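Local structure of bacteriophage virulence determinant (Salmonella enterica subsp. enterica serovar Typhimurium str. 14028S, 6GGR) at residues D36-E41 and D80-S85; P186-T191 and P203-Y208. The protein is a phage-encoded Salmonella effector of the PipA family, probably a zinc-dependent protease that acts on host proteins. One frame throughout, in Å; residues are numbered along the deposited sequence.

Interaction 1 of 2, residues D36-E41 and D80-S85; sequences DKARLE and DAYTQS
Y82 reaches from helix 64-84 into the loop of residues 36-41 and meets the backbone there with its hydroxyl. CG of Y82 lies anti to the backbone N (chi1 -159°), which directs the ring out from the helix to the loop. L40 N donates a hydrogen bond to Y82 OH over 3.3 Å, at an N-H...O angle of 158°. K37 O lies 3.2 Å from Y82 OH. N93 of helix 86-100 bonds both of these oxygens, through OD1 to the hydroxyl and through ND2 to K37 O. The tight part also includes L40, whose side chain crosses that of Y82 at about a right angle. L40 CG comes within 3.3 Å of Y82 OH, and L40 CB lies 3.9 Å from Y82 CZ. The A38 side is looser and exposed. A38 CB is 4.2 Å from Y82 CE2. A38 CA is 3.8 Å from Y82 CE2, oblique to the ring. CB of R39 points away from residues 80-85, and its guanidinium forms salt bridges with D35 through NE and D97 through NH1. A38 is the centre of an inverse gamma turn. The contact is a turn in a surface loop, held by a buried tyrosine of the helix.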
loop_
_atom_site.group_PDB
_atom_site.type_symbol
_atom_site.label_atom_id
_atom_site.label_comp_id
_atom_site.label_asym_id
_atom_site.label_seq_id
_atom_site.Cartn_x
_atom_site.Cartn_y
_atom_site.Cartn_z
ATOM N N ASP B 36 -20.754 16.963 16.261
ATOM C CA ASP B 36 -19.770 16.274 17.085
ATOM C C ASP B 36 -20.381 15.656 18.338
ATOM O O ASP B 36 -19.641 15.278 19.255
ATOM C CB ASP B 36 -18.634 17.230 17.468
ATOM C CG ASP B 36 -19.097 18.380 18.357
ATOM O OD1 ASP B 36 -20.281 18.407 18.755
ATOM O OD2 ASP B 36 -18.268 19.266 18.653
ATOM N N LYS B 37 -21.703 15.525 18.389
ATOM C CA LYS B 37 -22.376 15.067 19.594
ATOM C C LYS B 37 -22.359 13.545 19.674
ATOM O O LYS B 37 -22.317 12.845 18.660
ATOM C CB LYS B 37 -23.818 15.581 19.629
ATOM C CG LYS B 37 -23.954 17.085 19.387
ATOM C CD LYS B 37 -23.212 17.904 20.439
ATOM C CE LYS B 37 -23.102 19.366 20.030
ATOM N NZ LYS B 37 -22.466 20.194 21.094
ATOM N N ALA B 38 -22.382 13.038 20.906
ATOM C CA ALA B 38 -22.327 11.598 21.159
ATOM C C ALA B 38 -23.744 11.027 21.176
ATOM O O ALA B 38 -24.259 10.564 22.195
ATOM C CB ALA B 38 -21.602 11.321 22.467
ATOM N N ARG B 39 -24.379 11.062 20.004
ATOM C CA ARG B 39 -25.767 10.639 19.885
ATOM C C ARG B 39 -25.929 9.201 19.407
ATOM O O ARG B 39 -27.035 8.659 19.504
ATOM C CB ARG B 39 -26.536 11.581 18.948
ATOM C CG ARG B 39 -26.049 11.639 17.515
ATOM C CD ARG B 39 -26.997 12.500 16.686
ATOM N NE ARG B 39 -26.379 13.032 15.471
ATOM C CZ ARG B 39 -26.445 12.466 14.269
ATOM N NH1 ARG B 39 -25.847 13.044 13.234
ATOM N NH2 ARG B 39 -27.104 11.326 14.089
ATOM N N LEU B 40 -24.870 8.570 18.904
ATOM C CA LEU B 40 -24.900 7.153 18.572
ATOM C C LEU B 40 -24.318 6.341 19.721
ATOM O O LEU B 40 -23.510 6.833 20.513
ATOM C CB LEU B 40 -24.115 6.865 17.292
ATOM C CG LEU B 40 -24.309 7.810 16.106
ATOM C CD1 LEU B 40 -23.498 7.318 14.920
ATOM C CD2 LEU B 40 -25.773 7.942 15.731
ATOM N N GLU B 41 -24.738 5.080 19.803
ATOM C CA GLU B 41 -24.266 4.193 20.856
ATOM C C GLU B 41 -22.958 3.541 20.422
ATOM O O GLU B 41 -22.948 2.817 19.419
ATOM C CB GLU B 41 -25.306 3.130 21.168
ATOM C CG GLU B 41 -25.329 2.701 22.634
ATOM C CD GLU B 41 -24.275 1.662 22.958
ATOM O OE1 GLU B 41 -24.192 0.650 22.229
ATOM O OE2 GLU B 41 -23.529 1.862 23.937
ATOM N N ASP B 80 -13.675 3.327 21.287
ATOM C CA ASP B 80 -12.775 4.283 21.927
ATOM C C ASP B 80 -12.743 5.604 21.172
ATOM O O ASP B 80 -12.754 6.678 21.785
ATOM C CB ASP B 80 -11.364 3.703 22.024
ATOM C CG ASP B 80 -11.248 2.618 23.073
ATOM O OD1 ASP B 80 -12.071 2.602 24.013
ATOM O OD2 ASP B 80 -10.326 1.783 22.960
ATOM N N ALA B 81 -12.689 5.549 19.840
ATOM C CA ALA B 81 -12.600 6.773 19.053
ATOM C C ALA B 81 -13.849 7.629 19.217
ATOM O O ALA B 81 -13.761 8.860 19.293
ATOM C CB ALA B 81 -12.383 6.435 17.581
ATOM N N TYR B 82 -15.021 6.999 19.269
ATOM C CA TYR B 82 -16.256 7.765 19.396
ATOM C C TYR B 82 -16.402 8.358 20.792
ATOM O O TYR B 82 -16.870 9.492 20.946
ATOM C CB TYR B 82 -17.454 6.880 19.063
ATOM C CG TYR B 82 -18.696 7.656 18.687
ATOM C CD1 TYR B 82 -18.897 8.089 17.384
ATOM C CD2 TYR B 82 -19.663 7.956 19.634
ATOM C CE1 TYR B 82 -20.029 8.798 17.035
ATOM C CE2 TYR B 82 -20.799 8.660 19.294
ATOM C CZ TYR B 82 -20.976 9.081 17.995
ATOM O OH TYR B 82 -22.108 9.784 17.661
ATOM N N THR B 83 -16.010 7.609 21.825
ATOM C CA THR B 83 -16.128 8.116 23.186
ATOM C C THR B 83 -15.120 9.225 23.465
ATOM O O THR B 83 -15.378 10.092 24.306
ATOM C CB THR B 83 -15.937 6.981 24.196
ATOM O OG1 THR B 83 -14.651 6.375 24.010
ATOM C CG2 THR B 83 -17.015 5.928 24.036
ATOM N N GLN B 84 -13.981 9.226 22.767
ATOM C CA GLN B 84 -12.860 10.085 23.121
ATOM C C GLN B 84 -12.611 11.235 22.153
ATOM O O GLN B 84 -12.025 12.240 22.565
ATOM C CB GLN B 84 -11.570 9.253 23.225
ATOM C CG GLN B 84 -11.599 8.212 24.335
ATOM C CD GLN B 84 -10.379 7.306 24.327
ATOM O OE1 GLN B 84 -10.441 6.164 23.867
ATOM N NE2 GLN B 84 -9.266 7.808 24.846
ATOM N N SER B 85 -13.009 11.084 20.902
ATOM C CA SER B 85 -12.740 12.084 19.895
ATOM C C SER B 85 -13.943 12.747 19.303
ATOM O O SER B 85 -14.697 12.154 18.626
ATOM C CB SER B 85 -11.918 11.478 18.726
ATOM O OG SER B 85 -11.655 12.387 17.741
#

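Interaction 2 of 2, residues P186-T191 and P203-Y208; sequences PVVEYT and PPRIAY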
loop_
_atom_site.group_PDB
_atom_site.type_symbol
_atom_site.label_atom_id
_atom_site.label_comp_id
_atom_site.label_asym_id
_atom_site.label_seq_id
_atom_site.Cartn_x
_atom_site.Cartn_y
_atom_site.Cartn_z
ATOM N N PRO B 186 -6.173 14.871 3.339
ATOM C CA PRO B 186 -7.216 14.980 4.374
ATOM C C PRO B 186 -7.276 13.795 5.327
ATOM O O PRO B 186 -7.612 13.979 6.503
ATOM C CB PRO B 186 -8.506 15.098 3.551
ATOM C CG PRO B 186 -8.196 14.400 2.273
ATOM C CD PRO B 186 -6.741 14.666 1.997
ATOM N N VAL B 187 -6.981 12.582 4.857
ATOM C CA VAL B 187 -7.136 11.404 5.707
ATOM C C VAL B 187 -6.052 11.363 6.774
ATOM O O VAL B 187 -6.315 11.021 7.933
ATOM C CB VAL B 187 -7.138 10.131 4.841
ATOM C CG1 VAL B 187 -7.142 8.873 5.709
ATOM C CG2 VAL B 187 -8.347 10.146 3.929
ATOM N N VAL B 188 -4.815 11.691 6.400
ATOM C CA VAL B 188 -3.735 11.748 7.379
ATOM C C VAL B 188 -4.050 12.788 8.446
ATOM O O VAL B 188 -3.932 12.527 9.649
ATOM C CB VAL B 188 -2.395 12.038 6.679
ATOM C CG1 VAL B 188 -1.300 12.344 7.701
ATOM C CG2 VAL B 188 -1.985 10.852 5.801
ATOM N N GLU B 189 -4.466 13.983 8.027
ATOM C CA GLU B 189 -4.708 15.047 8.994
ATOM C C GLU B 189 -5.830 14.664 9.951
ATOM O O GLU B 189 -5.695 14.811 11.171
ATOM C CB GLU B 189 -5.015 16.362 8.274
ATOM C CG GLU B 189 -3.831 16.884 7.463
ATOM C CD GLU B 189 -3.772 18.396 7.385
ATOM O OE1 GLU B 189 -4.739 19.060 7.814
ATOM O OE2 GLU B 189 -2.750 18.922 6.890
ATOM N N TYR B 190 -6.941 14.153 9.415
ATOM C CA TYR B 190 -8.005 13.621 10.263
ATOM C C TYR B 190 -7.465 12.570 11.221
ATOM O O TYR B 190 -7.740 12.608 12.426
ATOM C CB TYR B 190 -9.115 13.012 9.399
ATOM C CG TYR B 190 -10.214 13.960 8.974
ATOM C CD1 TYR B 190 -10.788 14.851 9.874
ATOM C CD2 TYR B 190 -10.695 13.947 7.672
ATOM C CE1 TYR B 190 -11.802 15.708 9.485
ATOM C CE2 TYR B 190 -11.706 14.802 7.272
ATOM C CZ TYR B 190 -12.256 15.679 8.181
ATOM O OH TYR B 190 -13.263 16.528 7.783
ATOM N N THR B 191 -6.699 11.611 10.696
ATOM C CA THR B 191 -6.176 10.541 11.535
ATOM C C THR B 191 -5.280 11.099 12.634
ATOM O O THR B 191 -5.390 10.692 13.797
ATOM C CB THR B 191 -5.427 9.520 10.673
ATOM O OG1 THR B 191 -6.323 8.980 9.691
ATOM C CG2 THR B 191 -4.884 8.379 11.516
ATOM N N PRO B 203 3.740 10.270 17.532
ATOM C CA PRO B 203 3.872 11.590 16.921
ATOM C C PRO B 203 2.994 11.693 15.695
ATOM O O PRO B 203 2.782 10.697 14.978
ATOM C CB PRO B 203 5.365 11.661 16.553
ATOM C CG PRO B 203 6.028 10.566 17.308
ATOM C CD PRO B 203 5.001 9.511 17.495
ATOM N N PRO B 204 2.458 12.877 15.406
ATOM C CA PRO B 204 1.616 13.014 14.213
ATOM C C PRO B 204 2.414 12.832 12.932
ATOM O O PRO B 204 3.620 13.082 12.872
ATOM C CB PRO B 204 1.050 14.432 14.329
ATOM C CG PRO B 204 1.962 15.143 15.250
ATOM C CD PRO B 204 2.525 14.123 16.184
ATOM N N ARG B 205 1.710 12.390 11.896
ATOM C CA ARG B 205 2.314 12.075 10.607
ATOM C C ARG B 205 2.402 13.351 9.782
ATOM O O ARG B 205 1.379 13.901 9.367
ATOM C CB ARG B 205 1.481 11.011 9.901
ATOM C CG ARG B 205 2.018 10.530 8.571
ATOM C CD ARG B 205 1.072 9.489 8.011
ATOM N NE ARG B 205 1.558 8.852 6.796
ATOM C CZ ARG B 205 0.864 7.947 6.114
ATOM N NH1 ARG B 205 -0.343 7.575 6.535
ATOM N NH2 ARG B 205 1.376 7.410 5.014
ATOM N N ILE B 206 3.630 13.818 9.530
ATOM C CA ILE B 206 3.836 15.104 8.870
ATOM C C ILE B 206 3.780 15.009 7.354
ATOM O O ILE B 206 3.656 16.047 6.686
ATOM C CB ILE B 206 5.182 15.730 9.289
ATOM C CG1 ILE B 206 6.362 14.909 8.751
ATOM C CG2 ILE B 206 5.252 15.851 10.808
ATOM C CD1 ILE B 206 7.726 15.482 9.096
ATOM N N ALA B 207 3.870 13.807 6.787
ATOM C CA ALA B 207 3.831 13.635 5.343
ATOM C C ALA B 207 3.324 12.237 5.027
ATOM O O ALA B 207 3.545 11.294 5.792
ATOM C CB ALA B 207 5.209 13.852 4.712
ATOM N N TYR B 208 2.640 12.115 3.889
ATOM C CA TYR B 208 2.140 10.810 3.471
ATOM C C TYR B 208 3.274 9.923 2.965
ATOM O O TYR B 208 3.347 8.741 3.318
ATOM C CB TYR B 208 1.063 10.973 2.398
ATOM C CG TYR B 208 0.422 9.670 1.985
ATOM C CD1 TYR B 208 -0.580 9.092 2.755
ATOM C CD2 TYR B 208 0.816 9.015 0.824
ATOM C CE1 TYR B 208 -1.169 7.901 2.384
ATOM C CE2 TYR B 208 0.232 7.823 0.444
ATOM C CZ TYR B 208 -0.761 7.271 1.227
ATOM O OH TYR B 208 -1.351 6.085 0.860
#
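V188 of helix 186-197 sets its two methyls against R205 and Y208 of the C-terminal loop. It is the residue most buried by the contact, followed by R205 and Y208. CG1 lies anti to the backbone N (chi1 170°) and faces the start of the arginine chain. V188 CG1 is 3.7 Å from R205 CD and 3.5 Å from R205 O, a carbonyl bonded by N192 ND2. V188 CG2 sits over one face of the R205 guanidinium, 3.7 Å from R205 NH1. The same methyl meets the Y208 ring at its edge, in the ring plane, with V188 CG2 3.8 Å from Y208 CD1. R205 is fully extended, with every chi near 180°, and crosses V188 at about a right angle. Its guanidinium is shared between its own loop and the other protein chain of the assembly. R205 NH2 bonds Y208 O over 2.9 Å, in the carbonyl plane and on a lone pair, while R205 NE makes a weak hydrogen bond to A207 O. NH2 also bonds the backbone of that other chain. H166 and D177, zinc ligands in this protein although no zinc is bound to this chain here, lie beside R205 and Y208 respectively. V188 thus meets the guanidinium through apolar contact alone. R205 and Y208 adjoin both the zinc ligands and the other protein, consistent with a part in contacting that protein near the metal site.

How the interactions relate
Interaction 1 is a surface contact and interaction 2 a buried one. Both join a helix to a loop, but they share no element: the first uses helix 64-84, the second helix 186-197. Their centres are 21 Å apart, and their nearest atoms about 7 Å. In interaction 1 the helix supplies an aromatic side chain with a polar end, and the loop answers with backbone groups and the L40 side chain. In interaction 2 the helix supplies an aliphatic side chain, and the loop brings the charged and aromatic groups. Residues 36-41 and 80-85 lie away from the annotated sites. Residues 203-208 adjoin the zinc ligands and touch the partner protein.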